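Beta-ketothiolase BktB (Ralstonia eutropha, PDB 4NZS) catalyses the thiolase condensation of acetyl-CoA with propionyl-CoA or a second acetyl-CoA, giving beta-ketovaleryl-CoA or acetoacetyl-CoA for polyhydroxyalkanoate production. Local coordinates at residues T7-V12 against M266-A271; V16-G21 against A37-E42. All blocks are in the same frame, centred on the assembly; numbering follows the deposited sequence.

Contact 1 of 2, residues T7-V12 against M266-A271; sequences TREVVV and MERAEA
Glu267 and Glu9 show how one carboxylate can serve two chain segments at once. Glu267 bends back at chi2 (-62°), which carries its carboxylate alongside the backbone of Glu9; there OE2 accepts from Glu9 N at 2.9 Å, the donor lying nearly along the C-O axis. Its other oxygen, OE1, takes Ala269 N at 2.7 Å and so N-caps the helix that follows. With both oxygens engaged, rotation of the carboxylate is probably restricted, although OE2 also sits at 2.8 Å from a second acceptor, Glu9 O, an approach that is probably unfavourable. That carbonyl receives Arg268 N from above its plane at 3.3 Å.

The remaining polar links are those of a sheet. Val11 and Met266 form an antiparallel hydrogen-bonded pair, with Met266 N reaching Val11 O at 2.7 Å, and Val10 faces Glu267 in the adjoining non-hydrogen-bonded pair. Here the first strand of the thiolase fold lies beside strand 257-267 where the latter passes into helix 268-274.

Apolar contact gathers on the Val11 side, where CG2 lies 3.7 Å from Met266 CB and 4.0 Å from Ala271 CB, so that Val11 touches both the strand end and the first turn of the helix.

Glu9 and Arg268 meet mainly through their carbons: Glu9 CG packs against Arg268 CB at 3.5 Å, while the Glu9 carboxylate pairs with Arg281 of strand 280-289. Arg8 crosses Glu267 at about a right angle and presents the edge of its guanidinium to Glu267 CG, while its NH2 salt-bridges Asp115.

Contact 2 of 2, residues V16-G21 against A37-E42; sequences VRTAIG and ALVVRE
Thr18 and Val39 meet because each first torsion directs a methyl toward the other segment. In Thr18, chi1 of 68° places CG2 opposite the carbonyl carbon, where it can face the helix, and leaves OG1 between the backbone N and the carbonyl carbon; in Val39, chi1 of -58° sets CG1 beside its own backbone N. The two methyls come to 3.9 Å, and Val39 CG1 also rests 3.6 Å from Thr18 N, so the valine packs on backbone as well as side chain. Thr18 CG2 has a second neighbour one residue back along the helix, Leu38 CD2 at 3.8 Å.

Val16 completes the patch: its CG1 lies 4.1 Å from Val39 CB and, about one turn on, 4.0 Å from Glu42 CB. It is the aliphatic base of Glu42 that touches; the chain then bends at chi2 and takes the carboxylate away.

The polar groups of Arg17 and Thr18 bond to partners other than the helix. Thr18 OG1 bonds to Ala19 O and Ala260 N, while Arg17 NH1 lies in the carbonyl plane of Thr18 O, on a lone pair at 3.0 Å, and salt-bridges Asp222.

Val39 also reaches Ala262 of strand 257-267, so the helix lies across two strands, as befits the connection of a beta-alpha-beta crossover: helix 32-47 joins strand 10-22 to the parallel strand 57-60 in the N-terminal half of the thiolase fold.

In the fold
Contacts 1 and 2 share strand 10-22 but use it differently. Contact 1 fixes its beginning by antiparallel pairing with strand 257-267, whereas contact 2 lies at its middle and covers it by apolar packing of a helix. The contact centres are about 24 and 13 Å, respectively, from the centre of the chain, and about 23 Å from each other. In sequence, contact 2 is nested within the loop closed by contact 1, and both belong to the N-terminal thiolase region. Neither involves Cys95, the acyl-thioester nucleophile by similarity, or the predicted proton acceptors His355 and Cys385, and no other subunit touches their segments.

Contact 1 of 2, residues T7-V12 against M266-A271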
loop_
_atom_site.group_PDB
_atom_site.type_symbol
_atom_site.label_atom_id
_atom_site.label_comp_id
_atom_site.label_asym_id
_atom_site.label_seq_id
_atom_site.Cartn_x
_atom_site.Cartn_y
_atom_site.Cartn_z
ATOM N N THR A 7 -16.902 -44.228 -24.232
ATOM C CA THR A 7 -17.271 -45.307 -23.241
ATOM C C THR A 7 -18.476 -44.934 -22.309
ATOM O O THR A 7 -19.429 -45.729 -22.178
ATOM C CB THR A 7 -16.021 -45.752 -22.407
ATOM O OG1 THR A 7 -15.686 -44.758 -21.435
ATOM C CG2 THR A 7 -14.780 -45.985 -23.310
ATOM N N ARG A 8 -18.424 -43.711 -21.730
ATOM C CA ARG A 8 -19.249 -43.230 -20.570
ATOM C C ARG A 8 -20.121 -42.011 -20.869
ATOM O O ARG A 8 -19.967 -41.372 -21.910
ATOM C CB ARG A 8 -18.316 -42.808 -19.435
ATOM C CG ARG A 8 -17.402 -43.903 -18.929
ATOM C CD ARG A 8 -18.107 -44.724 -17.870
ATOM N NE ARG A 8 -18.120 -44.024 -16.594
ATOM C CZ ARG A 8 -17.143 -44.080 -15.690
ATOM N NH1 ARG A 8 -16.051 -44.812 -15.909
ATOM N NH2 ARG A 8 -17.254 -43.393 -14.560
ATOM N N GLU A 9 -20.977 -41.639 -19.909
ATOM C CA GLU A 9 -21.964 -40.550 -20.090
ATOM C C GLU A 9 -22.225 -39.642 -18.844
ATOM O O GLU A 9 -22.304 -40.155 -17.721
ATOM C CB GLU A 9 -23.259 -41.211 -20.516
ATOM C CG GLU A 9 -24.536 -40.440 -20.232
ATOM C CD GLU A 9 -24.782 -39.345 -21.243
ATOM O OE1 GLU A 9 -23.943 -38.402 -21.304
ATOM O OE2 GLU A 9 -25.813 -39.444 -21.964
ATOM N N VAL A 10 -22.424 -38.321 -19.045
ATOM C CA VAL A 10 -22.631 -37.349 -17.912
ATOM C C VAL A 10 -23.865 -36.444 -17.945
ATOM O O VAL A 10 -24.172 -35.817 -18.958
ATOM C CB VAL A 10 -21.433 -36.393 -17.722
ATOM C CG1 VAL A 10 -20.220 -37.152 -17.212
ATOM C CG2 VAL A 10 -21.129 -35.604 -18.992
ATOM N N VAL A 11 -24.532 -36.328 -16.800
ATOM C CA VAL A 11 -25.802 -35.604 -16.694
ATOM C C VAL A 11 -25.778 -34.611 -15.559
ATOM O O VAL A 11 -24.965 -34.743 -14.637
ATOM C CB VAL A 11 -26.960 -36.562 -16.361
ATOM C CG1 VAL A 11 -27.153 -37.553 -17.485
ATOM C CG2 VAL A 11 -26.728 -37.304 -15.040
ATOM N N VAL A 12 -26.715 -33.661 -15.594
ATOM C CA VAL A 12 -26.811 -32.644 -14.560
ATOM C C VAL A 12 -28.014 -32.759 -13.654
ATOM O O VAL A 12 -29.140 -32.373 -14.014
ATOM C CB VAL A 12 -26.878 -31.241 -15.155
ATOM C CG1 VAL A 12 -26.612 -30.240 -14.046
ATOM C CG2 VAL A 12 -25.880 -31.132 -16.304
ATOM N N MET A 266 -23.462 -35.918 -12.727
ATOM C CA MET A 266 -23.480 -37.330 -12.505
ATOM C C MET A 266 -23.301 -38.072 -13.782
ATOM O O MET A 266 -23.796 -37.652 -14.835
ATOM C CB MET A 266 -24.824 -37.749 -11.912
ATOM C CG MET A 266 -24.672 -38.186 -10.485
ATOM S SD MET A 266 -26.198 -38.555 -9.617
ATOM C CE MET A 266 -25.508 -38.622 -7.958
ATOM N N GLU A 267 -22.603 -39.194 -13.652
ATOM C CA GLU A 267 -22.769 -40.317 -14.565
ATOM C C GLU A 267 -24.260 -40.762 -14.558
ATOM O O GLU A 267 -24.828 -41.143 -13.512
ATOM C CB GLU A 267 -21.844 -41.492 -14.181
ATOM C CG GLU A 267 -21.192 -42.232 -15.355
ATOM C CD GLU A 267 -22.186 -42.895 -16.293
ATOM O OE1 GLU A 267 -23.234 -43.390 -15.792
ATOM O OE2 GLU A 267 -21.904 -42.915 -17.524
ATOM N N ARG A 268 -24.863 -40.684 -15.743
ATOM C CA ARG A 268 -26.233 -41.121 -15.995
ATOM C C ARG A 268 -26.645 -42.278 -15.118
ATOM O O ARG A 268 -27.569 -42.171 -14.323
ATOM C CB ARG A 268 -26.342 -41.537 -17.457
ATOM C CG ARG A 268 -27.715 -41.427 -18.053
ATOM C CD ARG A 268 -27.817 -42.380 -19.231
ATOM N NE ARG A 268 -28.645 -41.857 -20.318
ATOM C CZ ARG A 268 -29.976 -41.766 -20.297
ATOM N NH1 ARG A 268 -30.682 -42.141 -19.222
ATOM N NH2 ARG A 268 -30.609 -41.282 -21.360
ATOM N N ALA A 269 -25.929 -43.382 -15.248
ATOM C CA ALA A 269 -26.227 -44.579 -14.467
ATOM C C ALA A 269 -26.450 -44.214 -13.024
ATOM O O ALA A 269 -27.452 -44.611 -12.407
ATOM C CB ALA A 269 -25.081 -45.580 -14.558
ATOM N N GLU A 270 -25.500 -43.463 -12.482
ATOM C CA GLU A 270 -25.521 -43.191 -11.065
ATOM C C GLU A 270 -26.745 -42.377 -10.680
ATOM O O GLU A 270 -27.272 -42.568 -9.581
ATOM C CB GLU A 270 -24.214 -42.547 -10.596
ATOM C CG GLU A 270 -23.292 -43.535 -9.900
ATOM C CD GLU A 270 -23.922 -44.085 -8.620
ATOM O OE1 GLU A 270 -23.315 -44.999 -8.003
ATOM O OE2 GLU A 270 -25.030 -43.600 -8.234
ATOM N N ALA A 271 -27.206 -41.521 -11.598
ATOM C CA ALA A 271 -28.491 -40.833 -11.459
ATOM C C ALA A 271 -29.661 -41.810 -11.434
ATOM O O ALA A 271 -30.545 -41.692 -10.587
ATOM C CB ALA A 271 -28.695 -39.800 -12.568
#

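Contact 2 of 2, residues V16-G21 against A37-E42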
loop_
_atom_site.group_PDB
_atom_site.type_symbol
_atom_site.label_atom_id
_atom_site.label_comp_id
_atom_site.label_asym_id
_atom_site.label_seq_id
_atom_site.Cartn_x
_atom_site.Cartn_y
_atom_site.Cartn_z
ATOM N N VAL A 16 -27.515 -24.344 -9.818
ATOM C CA VAL A 16 -27.953 -23.258 -8.938
ATOM C C VAL A 16 -26.968 -22.056 -8.931
ATOM O O VAL A 16 -25.783 -22.208 -9.319
ATOM C CB VAL A 16 -28.179 -23.866 -7.509
ATOM C CG1 VAL A 16 -27.369 -23.166 -6.409
ATOM C CG2 VAL A 16 -29.654 -23.900 -7.148
ATOM N N ARG A 17 -27.444 -20.891 -8.460
ATOM C CA ARG A 17 -26.618 -19.692 -8.440
ATOM C C ARG A 17 -27.029 -18.614 -7.427
ATOM O O ARG A 17 -28.155 -18.496 -7.111
ATOM C CB ARG A 17 -26.654 -19.061 -9.823
ATOM C CG ARG A 17 -27.995 -18.502 -10.253
ATOM C CD ARG A 17 -27.742 -17.654 -11.502
ATOM N NE ARG A 17 -28.888 -16.975 -12.084
ATOM C CZ ARG A 17 -29.309 -15.767 -11.740
ATOM N NH1 ARG A 17 -28.740 -15.098 -10.757
ATOM N NH2 ARG A 17 -30.348 -15.238 -12.350
ATOM N N THR A 18 -26.093 -17.831 -6.918
ATOM C CA THR A 18 -26.468 -16.555 -6.300
ATOM C C THR A 18 -27.124 -15.744 -7.373
ATOM O O THR A 18 -27.006 -16.071 -8.550
ATOM C CB THR A 18 -25.264 -15.737 -5.760
ATOM O OG1 THR A 18 -24.446 -15.261 -6.835
ATOM C CG2 THR A 18 -24.420 -16.628 -4.799
ATOM N N ALA A 19 -27.855 -14.737 -6.934
ATOM C CA ALA A 19 -28.236 -13.600 -7.767
ATOM C C ALA A 19 -26.993 -12.786 -8.044
ATOM O O ALA A 19 -26.012 -12.934 -7.323
ATOM C CB ALA A 19 -29.243 -12.733 -7.004
ATOM N N ILE A 20 -27.054 -11.844 -8.985
ATOM C CA ILE A 20 -25.875 -11.113 -9.406
ATOM C C ILE A 20 -25.855 -9.738 -8.795
ATOM O O ILE A 20 -26.858 -9.014 -8.900
ATOM C CB ILE A 20 -25.833 -10.963 -10.921
ATOM C CG1 ILE A 20 -25.834 -12.350 -11.553
ATOM C CG2 ILE A 20 -24.591 -10.175 -11.332
ATOM C CD1 ILE A 20 -26.268 -12.413 -13.019
ATOM N N GLY A 21 -24.702 -9.371 -8.208
ATOM C CA GLY A 21 -24.483 -8.056 -7.656
ATOM C C GLY A 21 -23.876 -7.037 -8.630
ATOM O O GLY A 21 -23.146 -7.408 -9.571
ATOM N N ALA A 37 -19.035 -21.326 -1.554
ATOM C CA ALA A 37 -19.335 -22.400 -0.624
ATOM C C ALA A 37 -20.839 -22.604 -0.645
ATOM O O ALA A 37 -21.328 -23.736 -0.700
ATOM C CB ALA A 37 -18.858 -22.032 0.777
ATOM N N LEU A 38 -21.550 -21.485 -0.630
ATOM C CA LEU A 38 -23.026 -21.462 -0.546
ATOM C C LEU A 38 -23.606 -22.275 -1.669
ATOM O O LEU A 38 -24.159 -23.334 -1.430
ATOM C CB LEU A 38 -23.565 -19.998 -0.578
ATOM C CG LEU A 38 -25.068 -19.694 -0.754
ATOM C CD1 LEU A 38 -25.803 -19.517 0.561
ATOM C CD2 LEU A 38 -25.305 -18.433 -1.573
ATOM N N VAL A 39 -23.422 -21.818 -2.908
ATOM C CA VAL A 39 -23.989 -22.526 -4.064
ATOM C C VAL A 39 -23.524 -23.961 -4.146
ATOM O O VAL A 39 -24.128 -24.782 -4.809
ATOM C CB VAL A 39 -23.653 -21.868 -5.429
ATOM C CG1 VAL A 39 -24.138 -20.423 -5.462
ATOM C CG2 VAL A 39 -22.161 -21.979 -5.725
ATOM N N VAL A 40 -22.429 -24.288 -3.521
ATOM C CA VAL A 40 -22.081 -25.689 -3.501
ATOM C C VAL A 40 -23.077 -26.335 -2.594
ATOM O O VAL A 40 -23.738 -27.286 -3.000
ATOM C CB VAL A 40 -20.690 -25.944 -3.003
ATOM C CG1 VAL A 40 -20.466 -27.445 -2.816
ATOM C CG2 VAL A 40 -19.689 -25.365 -3.982
ATOM N N ARG A 41 -23.220 -25.811 -1.378
ATOM C CA ARG A 41 -24.124 -26.442 -0.435
ATOM C C ARG A 41 -25.528 -26.508 -0.975
ATOM O O ARG A 41 -26.198 -27.561 -0.902
ATOM C CB ARG A 41 -24.147 -25.736 0.887
ATOM C CG ARG A 41 -24.680 -26.641 1.981
ATOM C CD ARG A 41 -23.917 -26.453 3.261
ATOM N NE ARG A 41 -24.267 -25.171 3.871
ATOM C CZ ARG A 41 -25.411 -24.939 4.548
ATOM N NH1 ARG A 41 -26.344 -25.890 4.702
ATOM N NH2 ARG A 41 -25.639 -23.746 5.090
ATOM N N GLU A 42 -25.982 -25.431 -1.580
ATOM C CA GLU A 42 -27.331 -25.467 -2.118
ATOM C C GLU A 42 -27.572 -26.468 -3.255
ATOM O O GLU A 42 -28.640 -27.089 -3.355
ATOM C CB GLU A 42 -27.766 -24.095 -2.584
ATOM C CG GLU A 42 -29.245 -23.895 -2.390
ATOM C CD GLU A 42 -29.605 -24.075 -0.930
ATOM O OE1 GLU A 42 -29.762 -25.246 -0.517
ATOM O OE2 GLU A 42 -29.683 -23.058 -0.201
#